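11S globulin (Wrightia tinctoria, PDB 5WXU) probably serves as a seed storage protein, a hexameric nutrient reservoir built from paired cupin domains, and binds the plant hormone auxin. Local coordinates at residues N50-A55 against S72-C77; L197-L202 against L220-V225; T314-N319 against A333-L338. One frame throughout, in Å; residues are numbered along the deposited sequence.

Interactions 1 and 2 lie in the N-terminal half of the chain, with the first cupin domain, whereas interaction 3 lies in the second, its centre about 32 Å from that of interaction 2. The three share no strand or helix. Interactions 2 and 3 are buried strand pairings, one parallel and one antiparallel, in which backbone hydrogen bonds set the register and side chains sort onto two faces. Interaction 1 is smaller and only partly buried: a loop meets the first turn of a helix, with one carboxylate bond and a leucine contact in place of sheet bonding. Aromatic and arginine packing dominates one face of interaction 2; interaction 3 instead gathers hydroxyls, an arginine and a water.

Interaction 1 of 3, residues N50-A55 against S72-C77. With GOL (glycerol), chain T.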
loop_
_atom_site.group_PDB
_atom_site.type_symbol
_atom_site.label_atom_id
_atom_site.label_comp_id
_atom_site.label_asym_id
_atom_site.label_seq_id
_atom_site.Cartn_x
_atom_site.Cartn_y
_atom_site.Cartn_z
ATOM N N ASN B 50 6.249 25.264 29.752
ATOM C CA ASN B 50 6.060 25.092 31.185
ATOM C C ASN B 50 5.146 23.918 31.310
ATOM O O ASN B 50 4.300 23.740 30.465
ATOM C CB ASN B 50 5.372 26.321 31.853
ATOM C CG ASN B 50 6.168 27.600 31.688
ATOM O OD1 ASN B 50 5.786 28.485 30.918
ATOM N ND2 ASN B 50 7.294 27.697 32.381
ATOM N N PRO B 51 5.269 23.154 32.381
ATOM C CA PRO B 51 4.207 22.231 32.761
ATOM C C PRO B 51 2.960 23.039 33.016
ATOM O O PRO B 51 3.033 24.237 33.457
ATOM C CB PRO B 51 4.726 21.581 34.065
ATOM C CG PRO B 51 6.154 21.945 34.169
ATOM C CD PRO B 51 6.342 23.192 33.403
ATOM N N LEU B 52 1.821 22.447 32.669
ATOM C CA LEU B 52 0.558 23.179 32.633
ATOM C C LEU B 52 -0.429 22.414 33.457
ATOM O O LEU B 52 -0.410 21.174 33.465
ATOM C CB LEU B 52 -0.017 23.256 31.176
ATOM C CG LEU B 52 0.869 23.899 30.131
ATOM C CD1 LEU B 52 0.195 23.926 28.772
ATOM C CD2 LEU B 52 1.155 25.316 30.625
ATOM N N GLU B 53 -1.359 23.131 34.097
ATOM C CA GLU B 53 -2.493 22.527 34.785
ATOM C C GLU B 53 -3.779 22.961 34.105
ATOM O O GLU B 53 -3.745 23.928 33.362
ATOM C CB GLU B 53 -2.408 22.885 36.283
ATOM C CG GLU B 53 -1.521 21.884 36.997
ATOM C CD GLU B 53 -1.312 22.161 38.439
ATOM O OE1 GLU B 53 -1.518 23.340 38.856
ATOM O OE2 GLU B 53 -0.952 21.179 39.147
ATOM N N PRO B 54 -4.892 22.235 34.333
ATOM C CA PRO B 54 -6.130 22.616 33.729
ATOM C C PRO B 54 -6.577 24.031 34.127
ATOM O O PRO B 54 -6.147 24.548 35.166
ATOM C CB PRO B 54 -7.121 21.593 34.231
ATOM C CG PRO B 54 -6.342 20.464 34.775
ATOM C CD PRO B 54 -4.970 20.950 35.045
ATOM N N ALA B 55 -7.328 24.678 33.257
ATOM C CA ALA B 55 -7.635 26.104 33.431
ATOM C C ALA B 55 -9.087 26.303 33.754
ATOM O O ALA B 55 -9.464 27.425 34.052
ATOM C CB ALA B 55 -7.278 26.905 32.201
ATOM N N SER B 72 -3.260 28.179 24.976
ATOM C CA SER B 72 -1.892 28.286 25.349
ATOM C C SER B 72 -0.998 28.055 24.126
ATOM O O SER B 72 -1.311 27.258 23.233
ATOM C CB SER B 72 -1.516 27.349 26.478
ATOM O OG SER B 72 -1.378 26.070 26.003
ATOM N N ARG B 73 0.089 28.778 24.078
ATOM C CA ARG B 73 1.022 28.627 22.966
ATOM C C ARG B 73 1.503 27.154 22.793
ATOM O O ARG B 73 1.572 26.664 21.656
ATOM C CB ARG B 73 2.211 29.584 23.104
ATOM C CG ARG B 73 1.945 30.944 22.483
ATOM C CD ARG B 73 3.174 31.822 22.437
ATOM N NE ARG B 73 4.206 31.480 21.430
ATOM C CZ ARG B 73 4.092 31.587 20.101
ATOM N NH1 ARG B 73 2.965 31.984 19.534
ATOM N NH2 ARG B 73 5.110 31.277 19.312
ATOM N N GLU B 74 1.811 26.489 23.900
ATOM C CA GLU B 74 2.194 25.052 23.882
ATOM C C GLU B 74 1.171 24.180 23.105
ATOM O O GLU B 74 1.552 23.394 22.206
ATOM C CB GLU B 74 2.322 24.431 25.260
ATOM C CG GLU B 74 3.501 24.849 26.115
ATOM C CD GLU B 74 3.302 26.157 26.886
ATOM O OE1 GLU B 74 2.336 26.928 26.607
ATOM O OE2 GLU B 74 4.130 26.412 27.759
ATOM N N LEU B 75 -0.093 24.300 23.501
ATOM C CA LEU B 75 -1.183 23.500 22.929
ATOM C C LEU B 75 -1.465 23.874 21.492
ATOM O O LEU B 75 -1.752 22.990 20.644
ATOM C CB LEU B 75 -2.469 23.605 23.750
ATOM C CG LEU B 75 -2.666 22.524 24.792
ATOM C CD1 LEU B 75 -1.692 22.669 25.901
ATOM C CD2 LEU B 75 -4.057 22.445 25.389
ATOM N N GLN B 76 -1.427 25.180 21.190
ATOM C CA GLN B 76 -1.633 25.614 19.818
ATOM C C GLN B 76 -0.544 25.112 18.917
ATOM O O GLN B 76 -0.860 24.730 17.797
ATOM C CB GLN B 76 -1.661 27.122 19.701
ATOM C CG GLN B 76 -2.786 27.720 20.477
ATOM C CD GLN B 76 -3.858 28.292 19.626
ATOM O OE1 GLN B 76 -5.061 28.035 19.860
ATOM N NE2 GLN B 76 -3.461 29.119 18.662
ATOM N N CYS B 77 0.709 25.123 19.393
ATOM C CA CYS B 77 1.877 24.613 18.621
ATOM C C CYS B 77 1.729 23.081 18.365
ATOM O O CYS B 77 1.902 22.599 17.229
ATOM C CB CYS B 77 3.226 24.854 19.356
ATOM S SG CYS B 77 4.615 23.878 18.734
HETATM C C1 GOL T . 1.636 30.845 27.272
HETATM O O1 GOL T . 0.711 30.714 26.154
HETATM C C2 GOL T . 2.153 29.505 27.824
HETATM O O2 GOL T . 1.015 28.681 28.216
HETATM C C3 GOL T . 3.165 29.661 28.989
HETATM O O3 GOL T . 4.288 28.732 28.954
#
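Glu-74 turns its carboxylate toward the start of the 50-55 loop, while Leu-52 points the other way and lays a methyl on the first turn of helix 73-78. A bend at chi2 (83°) brings the carboxylate round to Asn-50. There OE2 accepts from Asn-50 N at 3.1 Å through its anti lone pair, the one facing away from OE1, and the bond is bent, with 135° at the hydrogen. In Leu-52 the branch CD1 does the touching. It meets CD1 of Leu-75 at 3.7 Å, the two side chains running antiparallel alongside one another, and also packs on CB of Glu-74 at 4.1 Å. Ser-72 suits the N-cap because its short side chain can fold back: OG accepts weakly from Leu-75 N at 3.3 Å. A glycerol, probably from the crystallisation liquor, bridges beside the pair, its O1 taking Arg-73 N at 2.9 Å. Beyond the contact, the disulfide of Cys-77 with Cys-44 links the helix to the chain ahead of the loop, and Leu-52 is backbone-bonded to Leu-385 in the second cupin region. Were Glu-74 replaced by an alanine, the Asn-50 N-H would probably lose this acceptor. Placed in the first turn of a helix, the carboxylate is likely to be eased by the partial positive charge of that end, so its negative state should be well tolerated although the residue is buried.

Interaction 2 of 3, residues L197-L202 against L220-V225; sequences LRRYFL and LLWNNV. With PO4 (phosphate ion), chain N.
Trp-222 and Arg-199 take different first torsions: CG of Trp-222 stands anti to the backbone N (chi1 -176°), which swings the indole toward strand 198-201, whereas that of Arg-199 lies beside its own N (chi1 -52°) and its chain passes over the ring. Arg-199 CD rides on the indole's six-membered ring as a CH-pi contact, 3.9 Å from its centroid. Phe-201 comes over the same face, offset toward the five-membered ring of Trp-222, with centroids 4.5 Å apart and planes at 19°, so overlap is slight. A flat indole suits this place because its broad face serves both neighbours. The Arg-199 guanidinium is held between CZ3 of Trp-222 on one face and CD2 of Leu-197 on the other. In its plane NH1 donates to phosphate O4 at 2.9 Å, and NE reaches a water that in turn donates to Leu-221 O. This ion, probably from the crystallisation liquor, is also held by Ser-96, His-85, His-168 and Asn-98. On the other face of the sheet, Leu-221 CD1 covers the Arg-198 guanidinium, whose charge is paired with Asp-194. Just past strand 221-224, Val-225 CG1 packs on Tyr-200 CB at 3.5 Å. The parallel backbones are joined by alternating bonds, among them Phe-201 N to Asn-223 O at 2.8 Å. Tyr-200 OH bonds to Ser-370 of a neighbouring subunit. Strand 198-201 has strand 221-224 parallel along one edge and strand 91-98 antiparallel along the other, while Trp-222 leans on Ile-58 and His-60 of strand 56-60.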
loop_
_atom_site.group_PDB
_atom_site.type_symbol
_atom_site.label_atom_id
_atom_site.label_comp_id
_atom_site.label_asym_id
_atom_site.label_seq_id
_atom_site.Cartn_x
_atom_site.Cartn_y
_atom_site.Cartn_z
ATOM N N LEU B 197 -11.740 22.192 18.961
ATOM C CA LEU B 197 -12.506 20.996 19.233
ATOM C C LEU B 197 -14.006 21.236 19.327
ATOM O O LEU B 197 -14.437 22.164 20.067
ATOM C CB LEU B 197 -12.018 20.373 20.548
ATOM C CG LEU B 197 -12.649 19.084 20.982
ATOM C CD1 LEU B 197 -12.336 17.967 19.984
ATOM C CD2 LEU B 197 -12.147 18.689 22.375
ATOM N N ARG B 198 -14.772 20.356 18.693
ATOM C CA ARG B 198 -16.192 20.211 18.875
ATOM C C ARG B 198 -16.512 18.992 19.654
ATOM O O ARG B 198 -15.921 17.900 19.438
ATOM C CB ARG B 198 -16.955 20.071 17.545
ATOM C CG ARG B 198 -17.173 21.324 16.744
ATOM C CD ARG B 198 -15.994 21.763 15.988
ATOM N NE ARG B 198 -16.290 22.818 15.000
ATOM C CZ ARG B 198 -15.343 23.550 14.491
ATOM N NH1 ARG B 198 -14.099 23.360 14.863
ATOM N NH2 ARG B 198 -15.620 24.515 13.635
ATOM N N ARG B 199 -17.447 19.126 20.617
ATOM C CA ARG B 199 -17.988 17.978 21.322
ATOM C C ARG B 199 -19.468 17.917 21.148
ATOM O O ARG B 199 -20.188 18.741 21.677
ATOM C CB ARG B 199 -17.658 17.983 22.834
ATOM C CG ARG B 199 -16.148 18.167 23.123
ATOM C CD ARG B 199 -15.888 18.220 24.637
ATOM N NE ARG B 199 -14.761 19.082 24.972
ATOM C CZ ARG B 199 -13.691 18.702 25.655
ATOM N NH1 ARG B 199 -13.520 17.432 26.073
ATOM N NH2 ARG B 199 -12.755 19.619 25.884
ATOM N N TYR B 200 -19.918 16.905 20.409
ATOM C CA TYR B 200 -21.294 16.771 20.003
ATOM C C TYR B 200 -21.862 15.628 20.797
ATOM O O TYR B 200 -21.540 14.501 20.565
ATOM C CB TYR B 200 -21.426 16.579 18.481
ATOM C CG TYR B 200 -21.229 17.894 17.675
ATOM C CD1 TYR B 200 -20.856 19.118 18.300
ATOM C CD2 TYR B 200 -21.456 17.946 16.345
ATOM C CE1 TYR B 200 -20.653 20.275 17.567
ATOM C CE2 TYR B 200 -21.218 19.095 15.590
ATOM C CZ TYR B 200 -20.850 20.270 16.181
ATOM O OH TYR B 200 -20.704 21.452 15.417
ATOM N N PHE B 201 -22.840 15.924 21.668
ATOM C CA PHE B 201 -23.410 14.984 22.565
ATOM C C PHE B 201 -24.816 14.533 22.144
ATOM O O PHE B 201 -25.589 15.324 21.596
ATOM C CB PHE B 201 -23.447 15.605 23.997
ATOM C CG PHE B 201 -22.153 15.608 24.714
ATOM C CD1 PHE B 201 -21.326 16.656 24.586
ATOM C CD2 PHE B 201 -21.740 14.526 25.520
ATOM C CE1 PHE B 201 -20.114 16.681 25.234
ATOM C CE2 PHE B 201 -20.519 14.524 26.130
ATOM C CZ PHE B 201 -19.724 15.635 26.012
ATOM N N LEU B 202 -25.097 13.255 22.303
ATOM C CA LEU B 202 -26.444 12.661 22.032
ATOM C C LEU B 202 -27.198 12.644 23.362
ATOM O O LEU B 202 -27.270 11.647 24.061
ATOM C CB LEU B 202 -26.348 11.298 21.462
ATOM C CG LEU B 202 -25.863 11.285 19.993
ATOM C CD1 LEU B 202 -24.485 11.811 19.742
ATOM C CD2 LEU B 202 -26.015 9.863 19.479
ATOM N N LEU B 220 -16.391 27.250 24.310
ATOM C CA LEU B 220 -16.435 25.848 24.050
ATOM C C LEU B 220 -17.539 25.551 23.052
ATOM O O LEU B 220 -18.646 26.120 23.104
ATOM C CB LEU B 220 -16.648 25.053 25.354
ATOM C CG LEU B 220 -15.514 25.237 26.401
ATOM C CD1 LEU B 220 -15.991 24.747 27.755
ATOM C CD2 LEU B 220 -14.228 24.512 26.001
ATOM N N LEU B 221 -17.224 24.636 22.137
ATOM C CA LEU B 221 -18.184 24.108 21.212
ATOM C C LEU B 221 -18.609 22.776 21.775
ATOM O O LEU B 221 -17.962 21.760 21.531
ATOM C CB LEU B 221 -17.538 24.006 19.827
ATOM C CG LEU B 221 -16.987 25.313 19.210
ATOM C CD1 LEU B 221 -16.264 25.065 17.861
ATOM C CD2 LEU B 221 -18.078 26.371 19.049
ATOM N N TRP B 222 -19.654 22.791 22.597
ATOM C CA TRP B 222 -20.072 21.664 23.365
ATOM C C TRP B 222 -21.587 21.715 23.401
ATOM O O TRP B 222 -22.157 22.671 23.906
ATOM C CB TRP B 222 -19.433 21.762 24.766
ATOM C CG TRP B 222 -19.633 20.667 25.705
ATOM C CD1 TRP B 222 -20.805 19.979 25.907
ATOM C CD2 TRP B 222 -18.681 20.122 26.660
ATOM N NE1 TRP B 222 -20.631 19.038 26.916
ATOM C CE2 TRP B 222 -19.365 19.146 27.425
ATOM C CE3 TRP B 222 -17.345 20.441 27.004
ATOM C CZ2 TRP B 222 -18.731 18.377 28.419
ATOM C CZ3 TRP B 222 -16.701 19.680 28.057
ATOM C CH2 TRP B 222 -17.406 18.658 28.727
ATOM N N ASN B 223 -22.258 20.722 22.873
ATOM C CA ASN B 223 -23.663 20.859 22.629
ATOM C C ASN B 223 -24.375 19.500 22.561
ATOM O O ASN B 223 -23.809 18.508 22.089
ATOM C CB ASN B 223 -23.715 21.475 21.190
ATOM C CG ASN B 223 -25.084 21.872 20.740
ATOM O OD1 ASN B 223 -25.817 22.552 21.488
ATOM N ND2 ASN B 223 -25.457 21.486 19.477
ATOM N N ASN B 224 -25.624 19.446 23.031
ATOM C CA ASN B 224 -26.527 18.363 22.787
ATOM C C ASN B 224 -27.083 18.516 21.351
ATOM O O ASN B 224 -27.854 19.470 21.054
ATOM C CB ASN B 224 -27.705 18.390 23.796
ATOM C CG ASN B 224 -28.748 17.337 23.540
ATOM O OD1 ASN B 224 -28.807 16.701 22.493
ATOM N ND2 ASN B 224 -29.654 17.134 24.544
ATOM N N VAL B 225 -26.702 17.615 20.460
ATOM C CA VAL B 225 -27.068 17.760 19.022
ATOM C C VAL B 225 -28.530 17.719 18.668
ATOM O O VAL B 225 -28.897 18.141 17.543
ATOM C CB VAL B 225 -26.342 16.698 18.089
ATOM C CG1 VAL B 225 -24.881 16.839 18.211
ATOM C CG2 VAL B 225 -26.787 15.294 18.240
HETATM P P PO4 N . -15.196 13.917 24.577
HETATM O O1 PO4 N . -16.473 14.482 23.773
HETATM O O2 PO4 N . -15.066 12.443 24.924
HETATM O O3 PO4 N . -14.006 13.948 23.609
HETATM O O4 PO4 N . -14.633 14.824 25.673
HETATM O O HOH W 1 -14.386 23.653 22.128
HETATM O O HOH W 2 -15.657 21.402 23.571
#

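Interaction 3 of 3, residues T314-N319 against A333-L338; sequences TVSTLN and ANREYL
Thr-314 faces Tyr-337 and Leu-318 faces Ala-333 at the two ends of an antiparallel pairing in the beta-barrel of the second cupin domain. Each of these, like Ser-316 with Arg-335 between them, is a hydrogen-bonded pair joined by two N-H to C=O bonds, and Arg-335 N to Ser-316 O at 2.8 Å is representative. Such pairs put Thr-314, Ser-316, Leu-318, Ala-333, Arg-335 and Tyr-337 on one face. There Thr-314 OG1 lies 3.6 Å from Tyr-337 CB. At the far end the short Ala-333 packs its CB against Leu-318 CB, 4.3 Å away. On the other face Val-315 and Glu-336 run alongside each other; CG2 of Val-315 meets the aliphatic CG of Glu-336 at 4.2 Å, an arrangement in which a charged residue contributes its hydrocarbon stem to the packing.

Arg-335 leaves the strand with CG anti to the backbone N (chi1 -176°) and then bends at chi3 (72°), which brings NH2 within 4.0 Å of Thr-314 OG1. Its polar end is fixed from further out: NE donates to Leu-299 O, and NH1 forms salt bridges with Glu-404 and with Glu-273 of a neighbouring subunit. That same Glu-273 of the neighbouring subunit is hydrogen-bonded to Thr-314 OG1, so one carboxylate meets both strands. On the valine face Thr-317 OG1 is held by Asp-306. By the arginine a single water links two hydroxyls and a carbonyl: it donates to Thr-314 OG1 at 2.6 Å and to Arg-335 O at 2.8 Å, and is hydrogen-bonded to Ser-316 OG at 2.9 Å.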
loop_
_atom_site.group_PDB
_atom_site.type_symbol
_atom_site.label_atom_id
_atom_site.label_comp_id
_atom_site.label_asym_id
_atom_site.label_seq_id
_atom_site.Cartn_x
_atom_site.Cartn_y
_atom_site.Cartn_z
ATOM N N THR B 314 11.477 1.438 33.015
ATOM C CA THR B 314 10.879 0.883 31.774
ATOM C C THR B 314 10.332 1.960 30.866
ATOM O O THR B 314 9.840 2.988 31.288
ATOM C CB THR B 314 9.719 -0.092 32.068
ATOM O OG1 THR B 314 8.691 0.513 32.887
ATOM C CG2 THR B 314 10.189 -1.282 32.798
ATOM N N VAL B 315 10.385 1.616 29.583
ATOM C CA VAL B 315 9.572 2.246 28.538
ATOM C C VAL B 315 8.644 1.214 27.909
ATOM O O VAL B 315 9.094 0.122 27.480
ATOM C CB VAL B 315 10.456 2.922 27.457
ATOM C CG1 VAL B 315 9.573 3.675 26.475
ATOM C CG2 VAL B 315 11.323 3.944 28.099
ATOM N N SER B 316 7.342 1.569 27.784
ATOM C CA SER B 316 6.342 0.659 27.183
ATOM C C SER B 316 5.697 1.497 26.070
ATOM O O SER B 316 5.028 2.521 26.312
ATOM C CB SER B 316 5.347 0.127 28.181
ATOM O OG SER B 316 6.044 -0.440 29.250
ATOM N N THR B 317 6.073 1.124 24.835
ATOM C CA THR B 317 5.681 1.877 23.610
ATOM C C THR B 317 4.371 1.344 22.992
ATOM O O THR B 317 3.996 0.176 23.149
ATOM C CB THR B 317 6.708 1.701 22.495
ATOM O OG1 THR B 317 6.634 0.328 22.011
ATOM C CG2 THR B 317 8.061 2.151 22.908
ATOM N N LEU B 318 3.622 2.250 22.361
ATOM C CA LEU B 318 2.356 1.843 21.809
ATOM C C LEU B 318 2.291 2.522 20.429
ATOM O O LEU B 318 2.090 3.750 20.322
ATOM C CB LEU B 318 1.161 2.259 22.637
ATOM C CG LEU B 318 -0.220 1.831 22.137
ATOM C CD1 LEU B 318 -0.255 0.320 22.145
ATOM C CD2 LEU B 318 -1.300 2.442 22.998
ATOM N N ASN B 319 2.537 1.754 19.357
ATOM C CA ASN B 319 2.467 2.322 18.027
ATOM C C ASN B 319 1.786 1.281 17.102
ATOM O O ASN B 319 1.226 0.286 17.578
ATOM C CB ASN B 319 3.893 2.641 17.455
ATOM C CG ASN B 319 4.832 1.462 17.582
ATOM O OD1 ASN B 319 4.554 0.318 17.081
ATOM N ND2 ASN B 319 5.911 1.684 18.380
ATOM N N ALA B 333 1.794 6.287 21.508
ATOM C CA ALA B 333 1.945 6.629 22.941
ATOM C C ALA B 333 2.954 5.790 23.596
ATOM O O ALA B 333 3.488 4.911 23.000
ATOM C CB ALA B 333 0.585 6.430 23.626
ATOM N N ASN B 334 3.342 6.179 24.805
ATOM C CA ASN B 334 4.239 5.377 25.661
ATOM C C ASN B 334 3.931 5.618 27.130
ATOM O O ASN B 334 3.295 6.586 27.451
ATOM C CB ASN B 334 5.699 5.569 25.293
ATOM C CG ASN B 334 6.257 6.893 25.755
ATOM O OD1 ASN B 334 6.024 7.272 26.889
ATOM N ND2 ASN B 334 7.014 7.563 24.926
ATOM N N ARG B 335 4.386 4.693 27.954
ATOM C CA ARG B 335 4.399 4.811 29.405
ATOM C C ARG B 335 5.850 4.729 29.770
ATOM O O ARG B 335 6.524 3.731 29.381
ATOM C CB ARG B 335 3.619 3.705 30.079
ATOM C CG ARG B 335 3.606 3.982 31.603
ATOM C CD ARG B 335 2.798 2.977 32.414
ATOM N NE ARG B 335 3.469 1.701 32.491
ATOM C CZ ARG B 335 4.235 1.259 33.503
ATOM N NH1 ARG B 335 4.399 1.938 34.632
ATOM N NH2 ARG B 335 4.756 0.051 33.371
ATOM N N GLU B 336 6.342 5.691 30.569
ATOM C CA GLU B 336 7.701 5.604 31.082
ATOM C C GLU B 336 7.612 5.568 32.589
ATOM O O GLU B 336 6.861 6.326 33.217
ATOM C CB GLU B 336 8.533 6.816 30.671
ATOM C CG GLU B 336 8.718 7.043 29.191
ATOM C CD GLU B 336 9.535 8.314 28.924
ATOM O OE1 GLU B 336 9.463 9.235 29.743
ATOM O OE2 GLU B 336 10.238 8.385 27.896
ATOM N N TYR B 337 8.340 4.626 33.179
ATOM C CA TYR B 337 8.431 4.466 34.634
ATOM C C TYR B 337 9.911 4.554 34.996
ATOM O O TYR B 337 10.715 3.772 34.558
ATOM C CB TYR B 337 7.758 3.186 35.101
ATOM C CG TYR B 337 7.730 3.113 36.578
ATOM C CD1 TYR B 337 6.794 3.862 37.316
ATOM C CD2 TYR B 337 8.696 2.402 37.255
ATOM C CE1 TYR B 337 6.807 3.871 38.723
ATOM C CE2 TYR B 337 8.734 2.390 38.641
ATOM C CZ TYR B 337 7.786 3.109 39.374
ATOM O OH TYR B 337 7.849 3.032 40.743
ATOM N N LEU B 338 10.249 5.541 35.815
ATOM C CA LEU B 338 11.582 5.710 36.321
ATOM C C LEU B 338 11.629 5.473 37.803
ATOM O O LEU B 338 10.857 6.024 38.564
ATOM C CB LEU B 338 12.140 7.100 36.009
ATOM C CG LEU B 338 12.304 7.403 34.521
ATOM C CD1 LEU B 338 12.695 8.855 34.343
ATOM C CD2 LEU B 338 13.312 6.471 33.872
HETATM O O HOH W 3 7.120 1.552 31.100
#